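Local coordinates for protein alpha-1,3-glucanase (PDB 6K0P) that probably hydrolyses alpha-1,3-glucan as a family 87 glycoside hydrolase, binding nigerose at several glycan pockets of its catalytic domain, at residues E218-S223 with V245-Q250; Q250-V255 with G275-R280. The protein carries 1 engineered substitution. One frame throughout, in Å; residues are numbered along the deposited sequence. Where two conformers were deposited one is given.

Interaction 1. Residues E218-S223 with V245-Q250; sequences EWTINS and VAPQSQ. With GLC (alpha-D-glucopyranose), chain D; GLC (alpha-D-glucopyranose), chain B.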
loop_
_atom_site.group_PDB
_atom_site.type_symbol
_atom_site.label_atom_id
_atom_site.label_comp_id
_atom_site.label_asym_id
_atom_site.label_seq_id
_atom_site.Cartn_x
_atom_site.Cartn_y
_atom_site.Cartn_z
ATOM N N GLU A 218 -16.273 -2.342 -20.127
ATOM C CA GLU A 218 -16.674 -2.523 -18.742
ATOM C C GLU A 218 -17.544 -3.763 -18.662
ATOM O O GLU A 218 -18.551 -3.867 -19.373
ATOM C CB GLU A 218 -17.464 -1.321 -18.234
ATOM C CG GLU A 218 -16.693 -0.013 -18.203
ATOM C CD GLU A 218 -17.524 1.094 -17.584
ATOM O OE1 GLU A 218 -18.509 0.767 -16.888
ATOM O OE2 GLU A 218 -17.184 2.274 -17.773
ATOM N N TRP A 219 -17.166 -4.688 -17.786
ATOM C CA TRP A 219 -17.789 -6.004 -17.709
ATOM C C TRP A 219 -18.209 -6.237 -16.269
ATOM O O TRP A 219 -17.369 -6.189 -15.363
ATOM C CB TRP A 219 -16.793 -7.071 -18.167
ATOM C CG TRP A 219 -16.241 -6.748 -19.520
ATOM C CD1 TRP A 219 -15.028 -6.185 -19.808
ATOM C CD2 TRP A 219 -16.914 -6.924 -20.771
ATOM N NE1 TRP A 219 -14.903 -6.020 -21.166
ATOM C CE2 TRP A 219 -16.043 -6.472 -21.778
ATOM C CE3 TRP A 219 -18.163 -7.434 -21.135
ATOM C CZ2 TRP A 219 -16.381 -6.505 -23.127
ATOM C CZ3 TRP A 219 -18.498 -7.470 -22.484
ATOM C CH2 TRP A 219 -17.610 -7.011 -23.458
ATOM N N THR A 220 -19.500 -6.471 -16.053
ATOM C CA THR A 220 -19.993 -6.640 -14.694
ATOM C C THR A 220 -19.410 -7.903 -14.078
ATOM O O THR A 220 -19.435 -8.980 -14.687
ATOM C CB THR A 220 -21.517 -6.736 -14.702
ATOM O OG1 THR A 220 -22.066 -5.460 -15.046
ATOM C CG2 THR A 220 -22.042 -7.154 -13.319
ATOM N N ILE A 221 -18.867 -7.768 -12.876
ATOM C CA ILE A 221 -18.595 -8.907 -12.013
ATOM C C ILE A 221 -19.516 -8.766 -10.804
ATOM O O ILE A 221 -19.284 -7.955 -9.900
ATOM C CB ILE A 221 -17.111 -9.039 -11.643
ATOM C CG1 ILE A 221 -16.508 -7.717 -11.159
ATOM C CG2 ILE A 221 -16.318 -9.540 -12.847
ATOM C CD1 ILE A 221 -15.118 -7.892 -10.547
ATOM N N ASN A 222 -20.612 -9.525 -10.810
ATOM C CA ASN A 222 -21.579 -9.463 -9.721
ATOM C C ASN A 222 -21.552 -10.718 -8.863
ATOM O O ASN A 222 -22.487 -10.967 -8.095
ATOM C CB ASN A 222 -22.990 -9.160 -10.230
ATOM C CG ASN A 222 -23.542 -10.246 -11.129
ATOM O OD1 ASN A 222 -23.000 -11.346 -11.211
ATOM N ND2 ASN A 222 -24.636 -9.935 -11.817
ATOM N N SER A 223 -20.492 -11.508 -8.978
ATOM C CA SER A 223 -20.385 -12.756 -8.246
ATOM C C SER A 223 -18.916 -13.079 -8.073
ATOM O O SER A 223 -18.042 -12.442 -8.670
ATOM C CB SER A 223 -21.055 -13.882 -9.021
ATOM O OG SER A 223 -20.336 -14.119 -10.226
ATOM N N VAL A 245 -16.100 -4.685 -13.351
ATOM C CA VAL A 245 -16.771 -3.665 -12.553
ATOM C C VAL A 245 -17.795 -4.330 -11.640
ATOM O O VAL A 245 -18.763 -4.934 -12.119
ATOM C CB VAL A 245 -17.430 -2.599 -13.447
ATOM C CG1 VAL A 245 -18.099 -1.531 -12.601
ATOM C CG2 VAL A 245 -16.390 -1.962 -14.373
ATOM N N ALA A 246 -17.598 -4.194 -10.328
ATOM C CA ALA A 246 -18.635 -4.601 -9.389
ATOM C C ALA A 246 -19.836 -3.668 -9.547
ATOM O O ALA A 246 -19.673 -2.494 -9.882
ATOM C CB ALA A 246 -18.108 -4.502 -7.955
ATOM N N PRO A 247 -21.069 -4.165 -9.320
ATOM C CA PRO A 247 -22.248 -3.308 -9.524
ATOM C C PRO A 247 -22.173 -2.052 -8.680
ATOM O O PRO A 247 -22.203 -2.129 -7.450
ATOM C CB PRO A 247 -23.416 -4.206 -9.094
ATOM C CG PRO A 247 -22.899 -5.601 -9.306
ATOM C CD PRO A 247 -21.442 -5.535 -8.931
ATOM N N GLN A 248 -22.052 -0.895 -9.327
ATOM C CA GLN A 248 -21.729 0.323 -8.597
ATOM C C GLN A 248 -22.917 0.918 -7.857
ATOM O O GLN A 248 -22.713 1.783 -6.998
ATOM C CB GLN A 248 -21.065 1.343 -9.526
ATOM C CG GLN A 248 -19.670 0.903 -9.983
ATOM C CD GLN A 248 -18.704 0.791 -8.820
ATOM O OE1 GLN A 248 -18.663 1.661 -7.951
ATOM N NE2 GLN A 248 -17.929 -0.280 -8.790
ATOM N N SER A 249 -24.135 0.470 -8.151
ATOM C CA SER A 249 -25.292 0.862 -7.355
ATOM C C SER A 249 -25.462 -0.001 -6.111
ATOM O O SER A 249 -26.358 0.273 -5.306
ATOM C CB SER A 249 -26.564 0.829 -8.208
ATOM O OG SER A 249 -26.861 -0.493 -8.620
ATOM N N GLN A 250 -24.640 -1.031 -5.947
ATOM C CA GLN A 250 -24.556 -1.806 -4.720
ATOM C C GLN A 250 -23.291 -1.404 -3.966
ATOM O O GLN A 250 -22.413 -0.724 -4.499
ATOM C CB GLN A 250 -24.533 -3.309 -5.039
ATOM C CG GLN A 250 -25.796 -3.799 -5.738
ATOM C CD GLN A 250 -25.637 -5.177 -6.358
ATOM O OE1 GLN A 250 -24.751 -5.952 -5.989
ATOM N NE2 GLN A 250 -26.495 -5.482 -7.312
HETATM C C1 GLC D . -17.208 7.095 -12.104
HETATM C C2 GLC D . -17.006 7.572 -10.671
HETATM C C3 GLC D . -17.016 6.424 -9.671
HETATM C C4 GLC D . -18.306 5.653 -9.878
HETATM C C5 GLC D . -18.461 5.270 -11.341
HETATM C C6 GLC D . -19.757 4.485 -11.505
HETATM O O2 GLC D . -15.843 8.368 -10.586
HETATM O O3 GLC D . -17.061 6.986 -8.398
HETATM O O4 GLC D . -18.341 4.452 -9.123
HETATM O O5 GLC D . -18.427 6.417 -12.179
HETATM O O6 GLC D . -20.872 5.332 -11.281
HETATM C C1 GLC B . -15.414 4.275 -15.554
HETATM C C2 GLC B . -15.998 4.753 -14.240
HETATM C C3 GLC B . -16.003 6.273 -14.025
HETATM C C4 GLC B . -14.691 6.819 -14.487
HETATM C C5 GLC B . -14.529 6.458 -15.934
HETATM C C6 GLC B . -13.298 7.093 -16.564
HETATM O O1 GLC B . -16.344 4.392 -16.523
HETATM O O2 GLC B . -17.276 4.194 -14.088
HETATM O O3 GLC B . -15.973 6.527 -12.647
HETATM O O4 GLC B . -14.715 8.211 -14.359
HETATM O O5 GLC B . -14.325 5.077 -15.944
HETATM O O6 GLC B . -12.089 6.758 -15.927
HETATM O O HOH W 1 -21.255 -3.616 -12.880
HETATM O O HOH W 2 -24.340 -9.029 -6.733
#

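Interaction 2. Residues Q250-V255 with G275-R280; sequences QSNTDV and GNYINR. With GLC (alpha-D-glucopyranose), chain C; SO4 (sulfate ion), chain H.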
loop_
_atom_site.group_PDB
_atom_site.type_symbol
_atom_site.label_atom_id
_atom_site.label_comp_id
_atom_site.label_asym_id
_atom_site.label_seq_id
_atom_site.Cartn_x
_atom_site.Cartn_y
_atom_site.Cartn_z
ATOM N N GLN A 250 -24.640 -1.031 -5.947
ATOM C CA GLN A 250 -24.556 -1.806 -4.720
ATOM C C GLN A 250 -23.291 -1.404 -3.966
ATOM O O GLN A 250 -22.413 -0.724 -4.499
ATOM C CB GLN A 250 -24.533 -3.309 -5.039
ATOM C CG GLN A 250 -25.796 -3.799 -5.738
ATOM C CD GLN A 250 -25.637 -5.177 -6.358
ATOM O OE1 GLN A 250 -24.751 -5.952 -5.989
ATOM N NE2 GLN A 250 -26.495 -5.482 -7.312
ATOM N N SER A 251 -23.209 -1.813 -2.705
ATOM C CA SER A 251 -22.027 -1.537 -1.907
ATOM C C SER A 251 -21.535 -2.809 -1.234
ATOM O O SER A 251 -22.328 -3.638 -0.766
ATOM C CB SER A 251 -22.271 -0.441 -0.862
ATOM O OG SER A 251 -23.125 -0.901 0.163
ATOM N N ASN A 252 -20.210 -2.965 -1.209
ATOM C CA ASN A 252 -19.546 -4.029 -0.452
ATOM C C ASN A 252 -19.944 -5.427 -0.915
ATOM O O ASN A 252 -20.165 -6.309 -0.088
ATOM C CB ASN A 252 -19.800 -3.896 1.057
ATOM C CG ASN A 252 -19.434 -2.526 1.605
ATOM O OD1 ASN A 252 -18.661 -1.781 1.008
ATOM N ND2 ASN A 252 -19.994 -2.190 2.757
ATOM N N THR A 253 -20.023 -5.651 -2.229
ATOM C CA THR A 253 -20.342 -6.966 -2.786
ATOM C C THR A 253 -19.054 -7.763 -2.975
ATOM O O THR A 253 -18.098 -7.250 -3.565
ATOM C CB THR A 253 -21.030 -6.819 -4.148
ATOM O OG1 THR A 253 -21.914 -5.690 -4.145
ATOM C CG2 THR A 253 -21.836 -8.073 -4.475
ATOM N N ASP A 254 -19.038 -9.007 -2.501
ATOM C CA ASP A 254 -17.863 -9.877 -2.560
ATOM C C ASP A 254 -17.831 -10.502 -3.945
ATOM O O ASP A 254 -18.531 -11.482 -4.214
ATOM C CB ASP A 254 -17.988 -10.941 -1.476
ATOM C CG ASP A 254 -16.720 -11.769 -1.285
ATOM O OD1 ASP A 254 -15.622 -11.350 -1.719
ATOM O OD2 ASP A 254 -16.840 -12.860 -0.669
ATOM N N VAL A 255 -17.043 -9.915 -4.846
ATOM C CA VAL A 255 -17.005 -10.326 -6.240
ATOM C C VAL A 255 -15.552 -10.452 -6.665
ATOM O O VAL A 255 -14.640 -9.963 -5.995
ATOM C CB VAL A 255 -17.778 -9.354 -7.161
ATOM C CG1 VAL A 255 -19.235 -9.266 -6.711
ATOM C CG2 VAL A 255 -17.120 -7.975 -7.155
ATOM N N GLY A 275 -13.901 -2.440 -7.649
ATOM C CA GLY A 275 -14.835 -2.937 -6.668
ATOM C C GLY A 275 -15.834 -1.884 -6.250
ATOM O O GLY A 275 -15.793 -0.725 -6.661
ATOM N N ASN A 276 -16.772 -2.305 -5.403
ATOM C CA ASN A 276 -17.782 -1.387 -4.892
ATOM C C ASN A 276 -17.765 -1.297 -3.369
ATOM O O ASN A 276 -18.750 -0.860 -2.760
ATOM C CB ASN A 276 -19.170 -1.741 -5.427
ATOM C CG ASN A 276 -19.652 -3.089 -4.936
ATOM O OD1 ASN A 276 -18.999 -3.731 -4.112
ATOM N ND2 ASN A 276 -20.803 -3.531 -5.455
ATOM N N TYR A 277 -16.664 -1.694 -2.733
ATOM C CA TYR A 277 -16.552 -1.513 -1.295
ATOM C C TYR A 277 -16.410 -0.033 -0.983
ATOM O O TYR A 277 -15.691 0.696 -1.672
ATOM C CB TYR A 277 -15.371 -2.308 -0.715
ATOM C CG TYR A 277 -15.739 -3.758 -0.505
ATOM C CD1 TYR A 277 -15.646 -4.669 -1.551
ATOM C CD2 TYR A 277 -16.228 -4.209 0.723
ATOM C CE1 TYR A 277 -16.007 -6.001 -1.382
ATOM C CE2 TYR A 277 -16.604 -5.543 0.899
ATOM C CZ TYR A 277 -16.485 -6.427 -0.160
ATOM O OH TYR A 277 -16.853 -7.756 -0.028
ATOM N N ILE A 278 -17.149 0.408 0.036
ATOM C CA ILE A 278 -17.035 1.757 0.570
ATOM C C ILE A 278 -16.564 1.759 2.010
ATOM O O ILE A 278 -16.432 2.831 2.609
ATOM C CB ILE A 278 -18.344 2.553 0.408
ATOM C CG1 ILE A 278 -19.497 1.829 1.109
ATOM C CG2 ILE A 278 -18.638 2.752 -1.077
ATOM C CD1 ILE A 278 -20.784 2.644 1.162
ATOM N N ASN A 279 -16.325 0.586 2.584
ATOM C CA ASN A 279 -15.727 0.462 3.903
ATOM C C ASN A 279 -15.161 -0.944 4.017
ATOM O O ASN A 279 -15.416 -1.811 3.175
ATOM C CB ASN A 279 -16.737 0.756 5.032
ATOM C CG ASN A 279 -17.950 -0.151 4.976
ATOM O OD1 ASN A 279 -18.947 0.170 4.328
ATOM N ND2 ASN A 279 -17.867 -1.299 5.644
ATOM N N ARG A 280 -14.388 -1.155 5.073
ATOM C CA ARG A 280 -13.780 -2.447 5.333
ATOM C C ARG A 280 -14.816 -3.408 5.895
ATOM O O ARG A 280 -15.658 -3.023 6.718
ATOM C CB ARG A 280 -12.648 -2.266 6.343
ATOM C CG ARG A 280 -11.901 -3.529 6.704
ATOM C CD ARG A 280 -10.715 -3.181 7.594
ATOM N NE ARG A 280 -10.010 -4.378 8.029
ATOM C CZ ARG A 280 -8.779 -4.380 8.530
ATOM N NH1 ARG A 280 -8.113 -3.243 8.656
ATOM N NH2 ARG A 280 -8.205 -5.521 8.898
HETATM C C1 GLC C . -8.653 -9.150 9.652
HETATM C C2 GLC C . -9.131 -10.587 9.588
HETATM C C3 GLC C . -8.684 -11.206 8.283
HETATM C C4 GLC C . -9.134 -10.350 7.106
HETATM C C5 GLC C . -8.579 -8.961 7.259
HETATM C C6 GLC C . -9.106 -7.993 6.211
HETATM O O1 GLC C . -7.274 -9.215 9.779
HETATM O O2 GLC C . -8.617 -11.266 10.738
HETATM O O3 GLC C . -9.377 -12.432 8.135
HETATM O O4 GLC C . -8.678 -10.875 5.885
HETATM O O5 GLC C . -8.983 -8.449 8.490
HETATM O O6 GLC C . -10.501 -7.921 6.123
HETATM S S SO4 H . -26.525 -2.408 -1.387
HETATM O O1 SO4 H . -25.926 -1.691 -0.264
HETATM O O2 SO4 H . -25.579 -3.382 -1.918
HETATM O O3 SO4 H . -27.725 -3.097 -0.886
HETATM O O4 SO4 H . -26.927 -1.455 -2.425
HETATM O O HOH W 3 -20.512 1.166 -3.849
HETATM O O HOH W 4 -19.035 -8.051 1.560
HETATM O O HOH W 5 -16.465 -5.177 -4.854
#

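Interaction 1. Residues E218-S223 with V245-Q250
Parallel pairing between consecutive coils of a right-handed beta-helix, the fold expected for a pectate-lyase-like domain, joins the end of strand 217-220 to the end of strand 242-245. Val-245 sits against Thr-220 and grips the backbone on both sides of it: its N donates to Trp-219 O at 2.8 Å, and its O receives the N-H of Ile-221 at 2.9 Å. Thr-220 and Val-245, both beta-branched and at home in an extended strand, turn their side chains to the same face of the sheet. The hydroxyl of Thr-220 stays beside the backbone N (chi1 -70°), where water 1 joins OG1 to Val-245 O; that carbonyl is therefore shared by an amide and a water. Next to this pair, Val-245 CG2 lies 4.1 Å from Glu-218 CB, a purely aliphatic touch at the root of the acid.

The Glu-218 chain runs extended beyond CG and ends at a sugar: OE2 accepts a hydrogen bond from O1 of the chain B glucose at 2.6 Å. Bent at chi2 (-64°), Gln-248 brings OE1 to 3.0 Å from O4 of the chain D glucose, and its NE2 is held by Gly-275 O as well as, weakly, by Ala-246 O. Lys-106 belongs to the same glycan pocket and also bonds Gln-248 O, tying the turn to the D1 region.

Past the strand ends the pairing gives way to packing. Pro-247, which has no N-H to offer a neighbouring strand, opens a type I turn to Gln-250. The buried Ile-221 O has no hydrogen-bond partner; Ala-246 CA makes a nearly straight CA-H...O contact with it, and Pro-247 CD lies 3.4 Å from Ile-221 O. CG of the proline ring rests 3.7 Å from Asn-222 CB.

Interaction 2. Residues Q250-V255 with G275-R280
The ring of Tyr-277 carries the backbone of Asn-252 and Thr-253 over one face, where two loops of successive beta-helix coils meet. Asn-252 CA makes a CH-pi contact, 3.6 Å from the ring centroid and 15° off its normal, and Thr-253 N lies above the rim. The Asn-252 amide is only 18° from parallel to this ring, whereas it stands almost perpendicular to the amide of Asn-279. Beyond the ring, water 4 links Tyr-277 OH to Asn-252 O.

Asparagine suits position 252 because it both accepts and donates. With CG beside its own backbone N (chi1 -54°), OD1 takes the N-H of Ile-278 at 2.8 Å, nearly end-on to the carbonyl. ND2 gives a hydrogen to Asn-279 OD1, which lies near the plane of the donor amide; Asn-124 ND2 is a second donor to that oxygen.

Asn-276 plays the matching part from the other loop. Its OD1 receives Thr-253 N at 2.9 Å, and its ND2 donates to Pro-247 O and, in the conformer given, to Thr-253 OG1, which lies near the plane of the amide, so bonds at both ends fix the amide's rotation. Its backbone O accepts Asn-252 N from above the carbonyl plane and takes a further hydrogen from water 3.

Next to exposed Ser-251 sits a sulfate, probably from the crystallisation liquor: Ser-251 N donates to its O2, and in the conformer given OG bonds O1. The loop 275-280 leads instead to a glycan pocket: Arg-280, salt-bridged to Asp-282 and Asp-354, extends its chain so that NH2 donates to O5 of the chain C glucose at 3.1 Å.

How the interactions relate
From the N terminus, strand 217-220 is met first; after 21 intervening residues, segment 245-250 returns and interaction 1 closes the coil by pairing with the end of strand 242-245. The chain then turns, and Gln-250, shared by both contacts, leads into interaction 2, which closes the next loop at 275-280. The two loops lie in series, neither nested nor crossed, their centres 10 Å apart. Direct links bind them: two side-chain amides, of Gln-248 and Asn-276, bond across to the neighbouring coil's loop, while Val-255 packs on Ile-221 O. Together they join three successive levels of the beta-helix, reaching one glycan pocket through Glu-218 and Gln-248 and another through Arg-280.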